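Local coordinates for hypothetical multiheme protein (Ignicoccus hospitalis KIN4/I, PDB 4QO5), which is of unknown function but, as a membrane-associated octaheme cytochrome c, probably passes electrons along its bound hemes, at residues R140-A145 / L468-W473; T434-V439 / K503-M508; L442-S447 / E463-L468. All coordinates share one frame; numbering follows the deposited sequence.

Contact 1: R140-A145 / L468-W473. With NAG (2-acetamido-2-deoxy-beta-D-glucopyranose), chain K; HEC (heme c), chain E.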
loop_
_atom_site.group_PDB
_atom_site.type_symbol
_atom_site.label_atom_id
_atom_site.label_comp_id
_atom_site.label_asym_id
_atom_site.label_seq_id
_atom_site.Cartn_x
_atom_site.Cartn_y
_atom_site.Cartn_z
ATOM N N ARG A 140 19.281 19.783 -8.349
ATOM C CA ARG A 140 20.418 18.888 -8.155
ATOM C C ARG A 140 20.950 18.982 -6.728
ATOM O O ARG A 140 21.457 17.997 -6.170
ATOM C CB ARG A 140 21.512 19.195 -9.181
ATOM C CG ARG A 140 22.783 18.395 -9.011
ATOM C CD ARG A 140 22.514 16.895 -9.099
ATOM N NE ARG A 140 23.755 16.134 -9.228
ATOM C CZ ARG A 140 24.474 16.072 -10.346
ATOM N NH1 ARG A 140 24.072 16.727 -11.429
ATOM N NH2 ARG A 140 25.588 15.353 -10.386
ATOM N N ALA A 141 20.831 20.166 -6.135
ATOM C CA ALA A 141 21.211 20.342 -4.745
ATOM C C ALA A 141 20.314 19.498 -3.836
ATOM O O ALA A 141 20.776 18.938 -2.835
ATOM C CB ALA A 141 21.151 21.804 -4.362
ATOM N N LEU A 142 19.035 19.396 -4.195
ATOM C CA LEU A 142 18.099 18.558 -3.449
ATOM C C LEU A 142 18.470 17.083 -3.613
ATOM O O LEU A 142 18.474 16.320 -2.640
ATOM C CB LEU A 142 16.661 18.805 -3.908
ATOM C CG LEU A 142 15.588 18.023 -3.134
ATOM C CD1 LEU A 142 15.683 18.323 -1.644
ATOM C CD2 LEU A 142 14.202 18.365 -3.663
ATOM N N VAL A 143 18.790 16.691 -4.847
ATOM C CA VAL A 143 19.275 15.339 -5.125
ATOM C C VAL A 143 20.452 15.033 -4.218
ATOM O O VAL A 143 20.471 14.028 -3.500
ATOM C CB VAL A 143 19.727 15.172 -6.597
ATOM C CG1 VAL A 143 20.522 13.880 -6.768
ATOM C CG2 VAL A 143 18.529 15.204 -7.544
ATOM N N ASN A 144 21.427 15.927 -4.231
ATOM C CA ASN A 144 22.608 15.757 -3.418
ATOM C C ASN A 144 22.392 15.677 -1.923
ATOM O O ASN A 144 22.998 14.836 -1.247
ATOM C CB ASN A 144 23.550 16.892 -3.686
ATOM C CG ASN A 144 24.485 16.561 -4.746
ATOM O OD1 ASN A 144 24.099 15.988 -5.788
ATOM N ND2 ASN A 144 25.758 16.825 -4.484
ATOM N N ALA A 145 21.557 16.575 -1.406
ATOM C CA ALA A 145 21.264 16.593 0.028
ATOM C C ALA A 145 20.560 15.314 0.459
ATOM O O ALA A 145 20.618 14.919 1.632
ATOM C CB ALA A 145 20.410 17.817 0.381
ATOM N N LEU A 468 11.951 19.411 6.870
ATOM C CA LEU A 468 10.550 19.571 7.254
ATOM C C LEU A 468 9.871 20.548 6.302
ATOM O O LEU A 468 8.747 20.325 5.864
ATOM C CB LEU A 468 10.434 20.061 8.697
ATOM C CG LEU A 468 10.891 19.065 9.768
ATOM C CD1 LEU A 468 10.680 19.661 11.156
ATOM C CD2 LEU A 468 10.127 17.755 9.631
ATOM N N TRP A 469 10.567 21.627 5.964
ATOM C CA TRP A 469 10.037 22.578 5.002
ATOM C C TRP A 469 9.824 21.907 3.640
ATOM O O TRP A 469 8.764 22.048 3.036
ATOM C CB TRP A 469 10.968 23.773 4.896
ATOM C CG TRP A 469 10.743 24.642 3.684
ATOM C CD1 TRP A 469 9.663 25.470 3.438
ATOM C CD2 TRP A 469 11.625 24.785 2.569
ATOM N NE1 TRP A 469 9.837 26.105 2.225
ATOM C CE2 TRP A 469 11.030 25.704 1.676
ATOM C CE3 TRP A 469 12.870 24.222 2.234
ATOM C CZ2 TRP A 469 11.640 26.082 0.472
ATOM C CZ3 TRP A 469 13.470 24.597 1.043
ATOM C CH2 TRP A 469 12.852 25.523 0.176
ATOM N N VAL A 470 10.825 21.165 3.171
ATOM C CA VAL A 470 10.699 20.424 1.915
ATOM C C VAL A 470 9.435 19.559 1.881
ATOM O O VAL A 470 8.668 19.614 0.915
ATOM C CB VAL A 470 11.958 19.560 1.604
ATOM C CG1 VAL A 470 11.694 18.635 0.418
ATOM C CG2 VAL A 470 13.162 20.454 1.314
ATOM N N GLU A 471 9.195 18.799 2.951
ATOM C CA GLU A 471 8.048 17.900 2.998
ATOM C C GLU A 471 6.716 18.642 2.909
ATOM O O GLU A 471 5.751 18.120 2.361
ATOM C CB GLU A 471 8.095 17.020 4.249
ATOM C CG GLU A 471 9.342 16.167 4.262
ATOM C CD GLU A 471 9.450 15.261 5.466
ATOM O OE1 GLU A 471 8.484 15.174 6.254
ATOM O OE2 GLU A 471 10.520 14.633 5.617
ATOM N N SER A 472 6.680 19.863 3.433
ATOM C CA SER A 472 5.445 20.638 3.428
ATOM C C SER A 472 4.931 20.808 1.998
ATOM O O SER A 472 3.730 20.679 1.751
ATOM C CB SER A 472 5.635 21.991 4.127
ATOM O OG SER A 472 6.389 22.904 3.341
ATOM N N TRP A 473 5.837 21.060 1.049
ATOM C CA TRP A 473 5.428 21.097 -0.351
ATOM C C TRP A 473 5.583 19.767 -1.085
ATOM O O TRP A 473 4.618 19.285 -1.692
ATOM C CB TRP A 473 6.076 22.254 -1.140
ATOM C CG TRP A 473 7.533 22.505 -0.889
ATOM C CD1 TRP A 473 8.078 23.265 0.110
ATOM C CD2 TRP A 473 8.637 22.045 -1.689
ATOM N NE1 TRP A 473 9.453 23.280 -0.005
ATOM C CE2 TRP A 473 9.818 22.544 -1.100
ATOM C CE3 TRP A 473 8.738 21.250 -2.835
ATOM C CZ2 TRP A 473 11.087 22.275 -1.619
ATOM C CZ3 TRP A 473 10.008 20.977 -3.351
ATOM C CH2 TRP A 473 11.161 21.491 -2.739
HETATM C C1 NAG K . 26.099 17.527 -7.196
HETATM C C2 NAG K . 26.687 18.890 -7.093
HETATM C C3 NAG K . 27.907 18.957 -7.996
HETATM C C4 NAG K . 28.895 17.847 -7.611
HETATM C C5 NAG K . 28.194 16.486 -7.491
HETATM C C6 NAG K . 29.074 15.406 -6.902
HETATM C C7 NAG K . 25.086 20.690 -6.553
HETATM C C8 NAG K . 24.115 21.689 -7.114
HETATM N N2 NAG K . 25.710 19.914 -7.447
HETATM O O3 NAG K . 28.499 20.245 -7.904
HETATM O O4 NAG K . 29.907 17.713 -8.597
HETATM O O5 NAG K . 27.024 16.575 -6.664
HETATM O O6 NAG K . 29.852 15.885 -5.813
HETATM O O7 NAG K . 25.299 20.607 -5.343
HETATM FE FE HEC E . 11.282 13.013 -8.804
HETATM C CHA HEC E . 9.334 15.271 -10.600
HETATM C CHB HEC E . 13.139 15.646 -7.653
HETATM C CHC HEC E . 13.126 10.873 -6.839
HETATM C CHD HEC E . 9.099 10.510 -9.507
HETATM N NA HEC E . 11.193 15.060 -9.047
HETATM C C1A HEC E . 10.404 15.782 -9.912
HETATM C C2A HEC E . 10.902 17.143 -9.956
HETATM C C3A HEC E . 11.942 17.215 -9.128
HETATM C C4A HEC E . 12.140 15.920 -8.542
HETATM C CMA HEC E . 12.828 18.428 -8.780
HETATM C CAA HEC E . 10.343 18.296 -10.823
HETATM C CBA HEC E . 11.304 18.386 -12.014
HETATM C CGA HEC E . 10.866 19.395 -13.052
HETATM O O1A HEC E . 11.562 20.430 -13.223
HETATM O O2A HEC E . 9.823 19.162 -13.706
HETATM N NB HEC E . 12.815 13.231 -7.551
HETATM C C1B HEC E . 13.429 14.399 -7.168
HETATM C C2B HEC E . 14.506 14.107 -6.259
HETATM C C3B HEC E . 14.439 12.797 -5.985
HETATM C C4B HEC E . 13.430 12.215 -6.838
HETATM C CMB HEC E . 15.358 15.203 -5.573
HETATM C CAB HEC E . 15.232 11.890 -5.016
HETATM C CBB HEC E . 15.960 12.506 -3.802
HETATM N NC HEC E . 11.153 11.111 -8.211
HETATM C C1C HEC E . 12.047 10.348 -7.495
HETATM C C2C HEC E . 11.740 8.947 -7.701
HETATM C C3C HEC E . 10.538 8.956 -8.297
HETATM C C4C HEC E . 10.208 10.263 -8.726
HETATM C CMC HEC E . 12.436 7.826 -6.885
HETATM C CAC HEC E . 9.522 7.910 -8.724
HETATM C CBC HEC E . 9.165 6.992 -7.516
HETATM N ND HEC E . 9.507 12.903 -9.889
HETATM C C1D HEC E . 8.759 11.746 -10.019
HETATM C C2D HEC E . 7.554 12.045 -10.743
HETATM C C3D HEC E . 7.613 13.530 -11.071
HETATM C C4D HEC E . 8.859 13.982 -10.505
HETATM C CMD HEC E . 6.436 11.063 -11.107
HETATM C CAD HEC E . 6.554 14.382 -11.810
HETATM C CBD HEC E . 5.423 14.633 -10.816
HETATM C CGD HEC E . 4.437 15.637 -11.350
HETATM O O1D HEC E . 3.305 15.686 -10.808
HETATM O O2D HEC E . 4.765 16.378 -12.303
HETATM O O HOH W 1 9.748 13.311 -6.830
#

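Contact 2: T434-V439 / K503-M508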
loop_
_atom_site.group_PDB
_atom_site.type_symbol
_atom_site.label_atom_id
_atom_site.label_comp_id
_atom_site.label_asym_id
_atom_site.label_seq_id
_atom_site.Cartn_x
_atom_site.Cartn_y
_atom_site.Cartn_z
ATOM N N THR A 434 2.241 26.488 2.169
ATOM C CA THR A 434 3.634 26.423 1.737
ATOM C C THR A 434 4.346 27.761 1.963
ATOM O O THR A 434 5.518 27.800 2.333
ATOM C CB THR A 434 3.717 25.987 0.271
ATOM O OG1 THR A 434 3.181 24.664 0.156
ATOM C CG2 THR A 434 5.168 25.982 -0.238
ATOM N N LEU A 435 3.633 28.863 1.769
ATOM C CA LEU A 435 4.223 30.168 2.048
ATOM C C LEU A 435 4.507 30.293 3.541
ATOM O O LEU A 435 5.511 30.886 3.953
ATOM C CB LEU A 435 3.302 31.304 1.570
ATOM C CG LEU A 435 3.739 32.728 1.917
ATOM C CD1 LEU A 435 5.127 33.034 1.354
ATOM C CD2 LEU A 435 2.708 33.742 1.389
ATOM N N LYS A 436 3.614 29.738 4.357
ATOM C CA LYS A 436 3.772 29.796 5.807
ATOM C C LYS A 436 5.016 29.027 6.263
ATOM O O LYS A 436 5.801 29.531 7.066
ATOM C CB LYS A 436 2.525 29.255 6.512
ATOM C CG LYS A 436 2.539 29.461 8.029
ATOM C CD LYS A 436 1.250 28.969 8.665
ATOM C CE LYS A 436 1.263 29.165 10.171
ATOM N NZ LYS A 436 1.045 30.580 10.563
ATOM N N THR A 437 5.199 27.808 5.765
ATOM C CA THR A 437 6.375 27.035 6.159
ATOM C C THR A 437 7.648 27.675 5.622
ATOM O O THR A 437 8.710 27.580 6.245
ATOM C CB THR A 437 6.299 25.557 5.713
ATOM O OG1 THR A 437 6.214 25.484 4.286
ATOM C CG2 THR A 437 5.086 24.872 6.327
ATOM N N THR A 438 7.543 28.342 4.472
ATOM C CA THR A 438 8.696 29.033 3.907
ATOM C C THR A 438 9.136 30.193 4.812
ATOM O O THR A 438 10.335 30.423 5.011
ATOM C CB THR A 438 8.416 29.539 2.472
ATOM O OG1 THR A 438 8.097 28.418 1.629
ATOM C CG2 THR A 438 9.626 30.267 1.917
ATOM N N VAL A 439 8.169 30.913 5.370
ATOM C CA VAL A 439 8.487 32.007 6.286
ATOM C C VAL A 439 9.073 31.468 7.595
ATOM O O VAL A 439 9.965 32.084 8.181
ATOM C CB VAL A 439 7.257 32.915 6.554
ATOM C CG1 VAL A 439 7.549 33.925 7.659
ATOM C CG2 VAL A 439 6.871 33.643 5.274
ATOM N N LYS A 503 0.370 19.514 10.945
ATOM C CA LYS A 503 1.333 18.987 11.910
ATOM C C LYS A 503 2.750 19.498 11.610
ATOM O O LYS A 503 3.495 19.902 12.513
ATOM C CB LYS A 503 1.319 17.457 11.897
ATOM C CG LYS A 503 2.285 16.821 12.876
ATOM C CD LYS A 503 2.206 15.306 12.792
ATOM C CE LYS A 503 3.399 14.657 13.462
ATOM N NZ LYS A 503 3.386 13.175 13.289
ATOM N N ASP A 504 3.113 19.492 10.334
ATOM C CA ASP A 504 4.438 19.951 9.925
ATOM C C ASP A 504 4.670 21.421 10.291
ATOM O O ASP A 504 5.723 21.774 10.819
ATOM C CB ASP A 504 4.620 19.743 8.428
ATOM C CG ASP A 504 6.074 19.758 8.012
ATOM O OD1 ASP A 504 6.950 19.532 8.872
ATOM O OD2 ASP A 504 6.335 19.987 6.817
ATOM N N ILE A 505 3.678 22.271 10.023
ATOM C CA ILE A 505 3.741 23.673 10.422
ATOM C C ILE A 505 4.022 23.804 11.911
ATOM O O ILE A 505 4.918 24.538 12.331
ATOM C CB ILE A 505 2.437 24.421 10.064
ATOM C CG1 ILE A 505 2.314 24.551 8.536
ATOM C CG2 ILE A 505 2.412 25.798 10.720
ATOM C CD1 ILE A 505 0.948 25.051 8.060
ATOM N N GLU A 506 3.268 23.063 12.715
ATOM C CA GLU A 506 3.455 23.105 14.156
ATOM C C GLU A 506 4.768 22.465 14.586
ATOM O O GLU A 506 5.383 22.895 15.551
ATOM C CB GLU A 506 2.274 22.449 14.864
ATOM C CG GLU A 506 0.980 23.205 14.657
ATOM C CD GLU A 506 1.066 24.647 15.131
ATOM O OE1 GLU A 506 1.783 24.911 16.126
ATOM O OE2 GLU A 506 0.414 25.518 14.514
ATOM N N HIS A 507 5.202 21.446 13.863
ATOM C CA HIS A 507 6.491 20.823 14.164
ATOM C C HIS A 507 7.616 21.844 13.990
ATOM O O HIS A 507 8.458 22.012 14.881
ATOM C CB HIS A 507 6.664 19.532 13.361
ATOM C CG HIS A 507 7.900 18.752 13.695
ATOM N ND1 HIS A 507 8.408 18.690 14.978
ATOM C CD2 HIS A 507 8.563 17.808 12.990
ATOM C CE1 HIS A 507 9.437 17.861 14.998
ATOM N NE2 HIS A 507 9.543 17.299 13.815
ATOM N N MET A 508 7.591 22.578 12.881
ATOM C CA MET A 508 8.560 23.655 12.691
ATOM C C MET A 508 8.483 24.723 13.784
ATOM O O MET A 508 9.513 25.175 14.290
ATOM C CB MET A 508 8.409 24.282 11.304
ATOM C CG MET A 508 8.579 23.280 10.170
ATOM S SD MET A 508 8.484 24.106 8.569
ATOM C CE MET A 508 9.980 25.099 8.598
#

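Contact 3: L442-S447 / E463-L468. With CA (calcium ion), chain J.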
loop_
_atom_site.group_PDB
_atom_site.type_symbol
_atom_site.label_atom_id
_atom_site.label_comp_id
_atom_site.label_asym_id
_atom_site.label_seq_id
_atom_site.Cartn_x
_atom_site.Cartn_y
_atom_site.Cartn_z
ATOM N N LEU A 442 12.649 30.880 6.897
ATOM C CA LEU A 442 13.392 32.139 6.962
ATOM C C LEU A 442 13.676 32.531 8.414
ATOM O O LEU A 442 14.727 33.083 8.721
ATOM C CB LEU A 442 12.643 33.264 6.242
ATOM C CG LEU A 442 12.536 33.147 4.721
ATOM C CD1 LEU A 442 11.659 34.265 4.156
ATOM C CD2 LEU A 442 13.909 33.172 4.072
ATOM N N LYS A 443 12.742 32.233 9.313
ATOM C CA LYS A 443 12.966 32.477 10.736
ATOM C C LYS A 443 14.055 31.559 11.296
ATOM O O LYS A 443 14.856 31.966 12.133
ATOM C CB LYS A 443 11.670 32.294 11.533
ATOM C CG LYS A 443 10.620 33.350 11.245
ATOM C CD LYS A 443 9.418 33.238 12.183
ATOM C CE LYS A 443 8.500 34.451 12.028
ATOM N NZ LYS A 443 7.126 34.209 12.557
ATOM N N ALA A 444 14.073 30.315 10.836
ATOM C CA ALA A 444 15.093 29.359 11.266
ATOM C C ALA A 444 16.485 29.819 10.838
ATOM O O ALA A 444 17.451 29.695 11.589
ATOM C CB ALA A 444 14.798 27.981 10.700
ATOM N N TRP A 445 16.585 30.350 9.624
ATOM C CA TRP A 445 17.866 30.831 9.134
ATOM C C TRP A 445 18.270 32.108 9.866
ATOM O O TRP A 445 19.433 32.293 10.211
ATOM C CB TRP A 445 17.807 31.083 7.630
ATOM C CG TRP A 445 17.778 29.849 6.797
ATOM C CD1 TRP A 445 18.293 28.617 7.115
ATOM C CD2 TRP A 445 17.205 29.720 5.493
ATOM N NE1 TRP A 445 18.068 27.735 6.086
ATOM C CE2 TRP A 445 17.407 28.391 5.075
ATOM C CE3 TRP A 445 16.545 30.607 4.634
ATOM C CZ2 TRP A 445 16.960 27.921 3.840
ATOM C CZ3 TRP A 445 16.108 30.140 3.403
ATOM C CH2 TRP A 445 16.311 28.810 3.020
ATOM N N GLN A 446 17.293 32.974 10.117
ATOM C CA GLN A 446 17.533 34.233 10.817
ATOM C C GLN A 446 18.020 34.037 12.250
ATOM O O GLN A 446 18.825 34.820 12.750
ATOM C CB GLN A 446 16.255 35.075 10.833
ATOM C CG GLN A 446 16.466 36.513 11.272
ATOM C CD GLN A 446 17.057 37.377 10.177
ATOM O OE1 GLN A 446 16.562 37.401 9.048
ATOM N NE2 GLN A 446 18.117 38.104 10.508
ATOM N N SER A 447 17.523 32.997 12.911
ATOM C CA SER A 447 17.809 32.785 14.326
ATOM C C SER A 447 19.023 31.892 14.541
ATOM O O SER A 447 19.500 31.739 15.664
ATOM C CB SER A 447 16.593 32.185 15.038
ATOM O OG SER A 447 16.447 30.810 14.727
ATOM N N GLU A 463 19.676 20.234 6.417
ATOM C CA GLU A 463 19.411 20.105 7.842
ATOM C C GLU A 463 17.958 19.721 8.115
ATOM O O GLU A 463 17.098 19.861 7.251
ATOM C CB GLU A 463 19.766 21.393 8.587
ATOM C CG GLU A 463 21.225 21.758 8.535
ATOM C CD GLU A 463 21.470 23.182 9.012
ATOM O OE1 GLU A 463 21.664 23.376 10.230
ATOM O OE2 GLU A 463 21.459 24.103 8.169
ATOM N N TYR A 464 17.705 19.234 9.322
ATOM C CA TYR A 464 16.407 18.659 9.668
ATOM C C TYR A 464 15.223 19.612 9.479
ATOM O O TYR A 464 14.247 19.252 8.832
ATOM C CB TYR A 464 16.425 18.086 11.091
ATOM C CG TYR A 464 15.144 17.379 11.467
ATOM C CD1 TYR A 464 14.759 16.212 10.817
ATOM C CD2 TYR A 464 14.308 17.885 12.454
ATOM C CE1 TYR A 464 13.583 15.566 11.145
ATOM C CE2 TYR A 464 13.128 17.244 12.788
ATOM C CZ TYR A 464 12.774 16.081 12.128
ATOM O OH TYR A 464 11.613 15.419 12.453
ATOM N N ILE A 465 15.298 20.818 10.030
ATOM C CA ILE A 465 14.184 21.759 9.858
ATOM C C ILE A 465 13.978 22.140 8.384
ATOM O O ILE A 465 12.857 22.429 7.960
ATOM C CB ILE A 465 14.317 23.028 10.744
ATOM C CG1 ILE A 465 12.967 23.765 10.805
ATOM C CG2 ILE A 465 15.436 23.933 10.244
ATOM C CD1 ILE A 465 12.842 24.773 11.916
ATOM N N GLU A 466 15.054 22.113 7.597
ATOM C CA GLU A 466 14.950 22.403 6.170
ATOM C C GLU A 466 14.220 21.260 5.458
ATOM O O GLU A 466 13.428 21.478 4.542
ATOM C CB GLU A 466 16.346 22.650 5.573
ATOM C CG GLU A 466 16.991 23.932 6.113
ATOM C CD GLU A 466 18.505 23.993 5.958
ATOM O OE1 GLU A 466 19.134 22.964 5.626
ATOM O OE2 GLU A 466 19.066 25.084 6.193
ATOM N N LYS A 467 14.453 20.033 5.908
ATOM C CA LYS A 467 13.759 18.893 5.319
ATOM C C LYS A 467 12.273 18.888 5.693
ATOM O O LYS A 467 11.433 18.415 4.925
ATOM C CB LYS A 467 14.452 17.581 5.712
ATOM C CG LYS A 467 15.844 17.415 5.039
ATOM C CD LYS A 467 16.604 16.264 5.683
ATOM C CE LYS A 467 18.105 16.352 5.439
ATOM N NZ LYS A 467 18.431 16.281 3.993
ATOM N N LEU A 468 11.951 19.411 6.870
ATOM C CA LEU A 468 10.550 19.571 7.254
ATOM C C LEU A 468 9.871 20.548 6.302
ATOM O O LEU A 468 8.747 20.325 5.864
ATOM C CB LEU A 468 10.434 20.061 8.697
ATOM C CG LEU A 468 10.891 19.065 9.768
ATOM C CD1 LEU A 468 10.680 19.661 11.156
ATOM C CD2 LEU A 468 10.127 17.755 9.631
HETATM CA CA CA J . 21.257 24.305 5.731
HETATM O O HOH W 2 23.628 24.163 5.706
#

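Contact 1: R140-A145 / L468-W473
The side chain of L142, on helix 137-147, alone bridges to helix 464-485, and its two methyls part company: CD1 goes to V470, CD2 to W473. With CG anti to the backbone N (chi1 -177°), L142 reaches across a thin junction where the nearest CA atoms, those of L142 and V470, are 9.3 Å apart. Along the second helix, W469 comes first; it turns a ring face to W473 and is hydrogen-bonded to T438 of helix 413-447 through NE1. V470 then offers CG2, 4.4 Å from L142 CD1. E471 OE2 forms a salt bridge with K503 NZ of the second subunit. S472 folds OG back onto W469 O, 2.5 Å away, on a lone pair in the carbonyl plane. W473 closes the walk: its CH2 lies 4.5 Å from L142 CD2, while its NE1 sits over the centre of the W469 ring. Beside L142, the heme methyl CMB is 3.7 Å from L142 CG. The other flank of helix 140-145 bears the glycan, with R140 CG 3.6 Å from NAG N2 and R140 NH1 hydrogen-bonded to M134 O. An alanine in place of R140 would probably leave M134 O without this donor and uncover one side of the sugar. The helices themselves meet lightly, through methyls and an indole rim, with no polar bond fixing their register: a weak, non-directional contact.

Contact 2: T434-V439 / K503-M508
T437 of helix 413-447 fits against I505 and M508 of helix 498-520, two members of a C-terminal helical bundle in which helix 464-485 lies between them in sequence and runs roughly the other way. Locally the two segments are almost parallel, 13° between their directions, with axes 10.1 Å apart. The tight part centres on T437. Its CG2, anti to the carbonyl carbon, meets I505 CG1 at 3.6 Å, and the two side chains cross at about a right angle. M508 likewise crosses T437 at about a right angle, its SD 3.9 Å from T437 CB; a bend at the last torsion (chi3 67°) turns the terminal CE to T437 O. The T437 hydroxyl is aimed away from this apolar patch and pairs with S472 OG of helix 464-485. L440 extends the packing, touching both I505 and M508.

The more exposed side belongs to K436, whose amine leaves the helix pair. Only its aliphatic part is used here: CE rests 3.6 Å from I505 CG2. The chain then bends at its end, and NZ is hydrogen-bonded to T150 O of the third subunit. The opposite charge of E506 stays apart, its OE2 6.5 Å from K436 NZ, and is taken instead by K509 in a salt bridge. Within helix 434-439, T434 O accepts twice, T438 OG1 at 2.7 Å and T438 N arriving from opposite faces of the carbonyl plane.

Contact 3: L442-S447 / E463-L468
W445 and E466 join the last turns of helix 413-447 to the first turn of helix 464-485, at a calcium site. E466 carries the contact. Its CB points toward W445's helix, and CG, anti to the carbonyl carbon (chi1 -67°), comes within 4.0 Å of W445 NE1. The extended chain then sets CD before the calcium ion, so that both oxygens bind it: OE1 at 2.5 Å and OE2 at 2.4 Å. OE1 also accepts E463 N, half of a capping-box pattern, since E463 is the N-cap. OE2 takes the indole N-H of W445, with NE1 2.8 Å away and a nearly straight bond of 171°. The oxygen lies in the indole plane and is met on its anti side, slightly out of the carboxylate plane, while ring and carboxylate planes stand 68° apart. E463 OE2, a water, D462 OD1 and the carbonyls of H451 and T459 complete seven ligands. One residue earlier on each helix, I465 CD1 packs 3.9 Å from A444 CB. Each carboxylate oxygen of E466 is therefore shared between the metal and an N-H, which fixes its rotation; the calcium would be expected to keep E466 ionised, and the indole bond ties the metal site to the preceding helix.

In the fold
All three contacts are buried, yet they lie at different depths: contact 1 is nearest the chain's centre, about 18 Å from it, while contacts 2 and 3 are about 28 and 30 Å out. Helix 464-485 serves contacts 1 and 3, which share L468, and helix 413-447 serves contacts 2 and 3; contact 3 is nested within the loops closed by the other two. Contacts 1 and 2 are apolar across their segments, the first beside a heme and a glycan, the second inside the helical bundle. Contact 3 instead adds a calcium-bound carboxylate, hydrogen-bonded to an indole, to a small apolar pair. Y464 and H507, hydrogen-bonded, link contacts 2 and 3 directly.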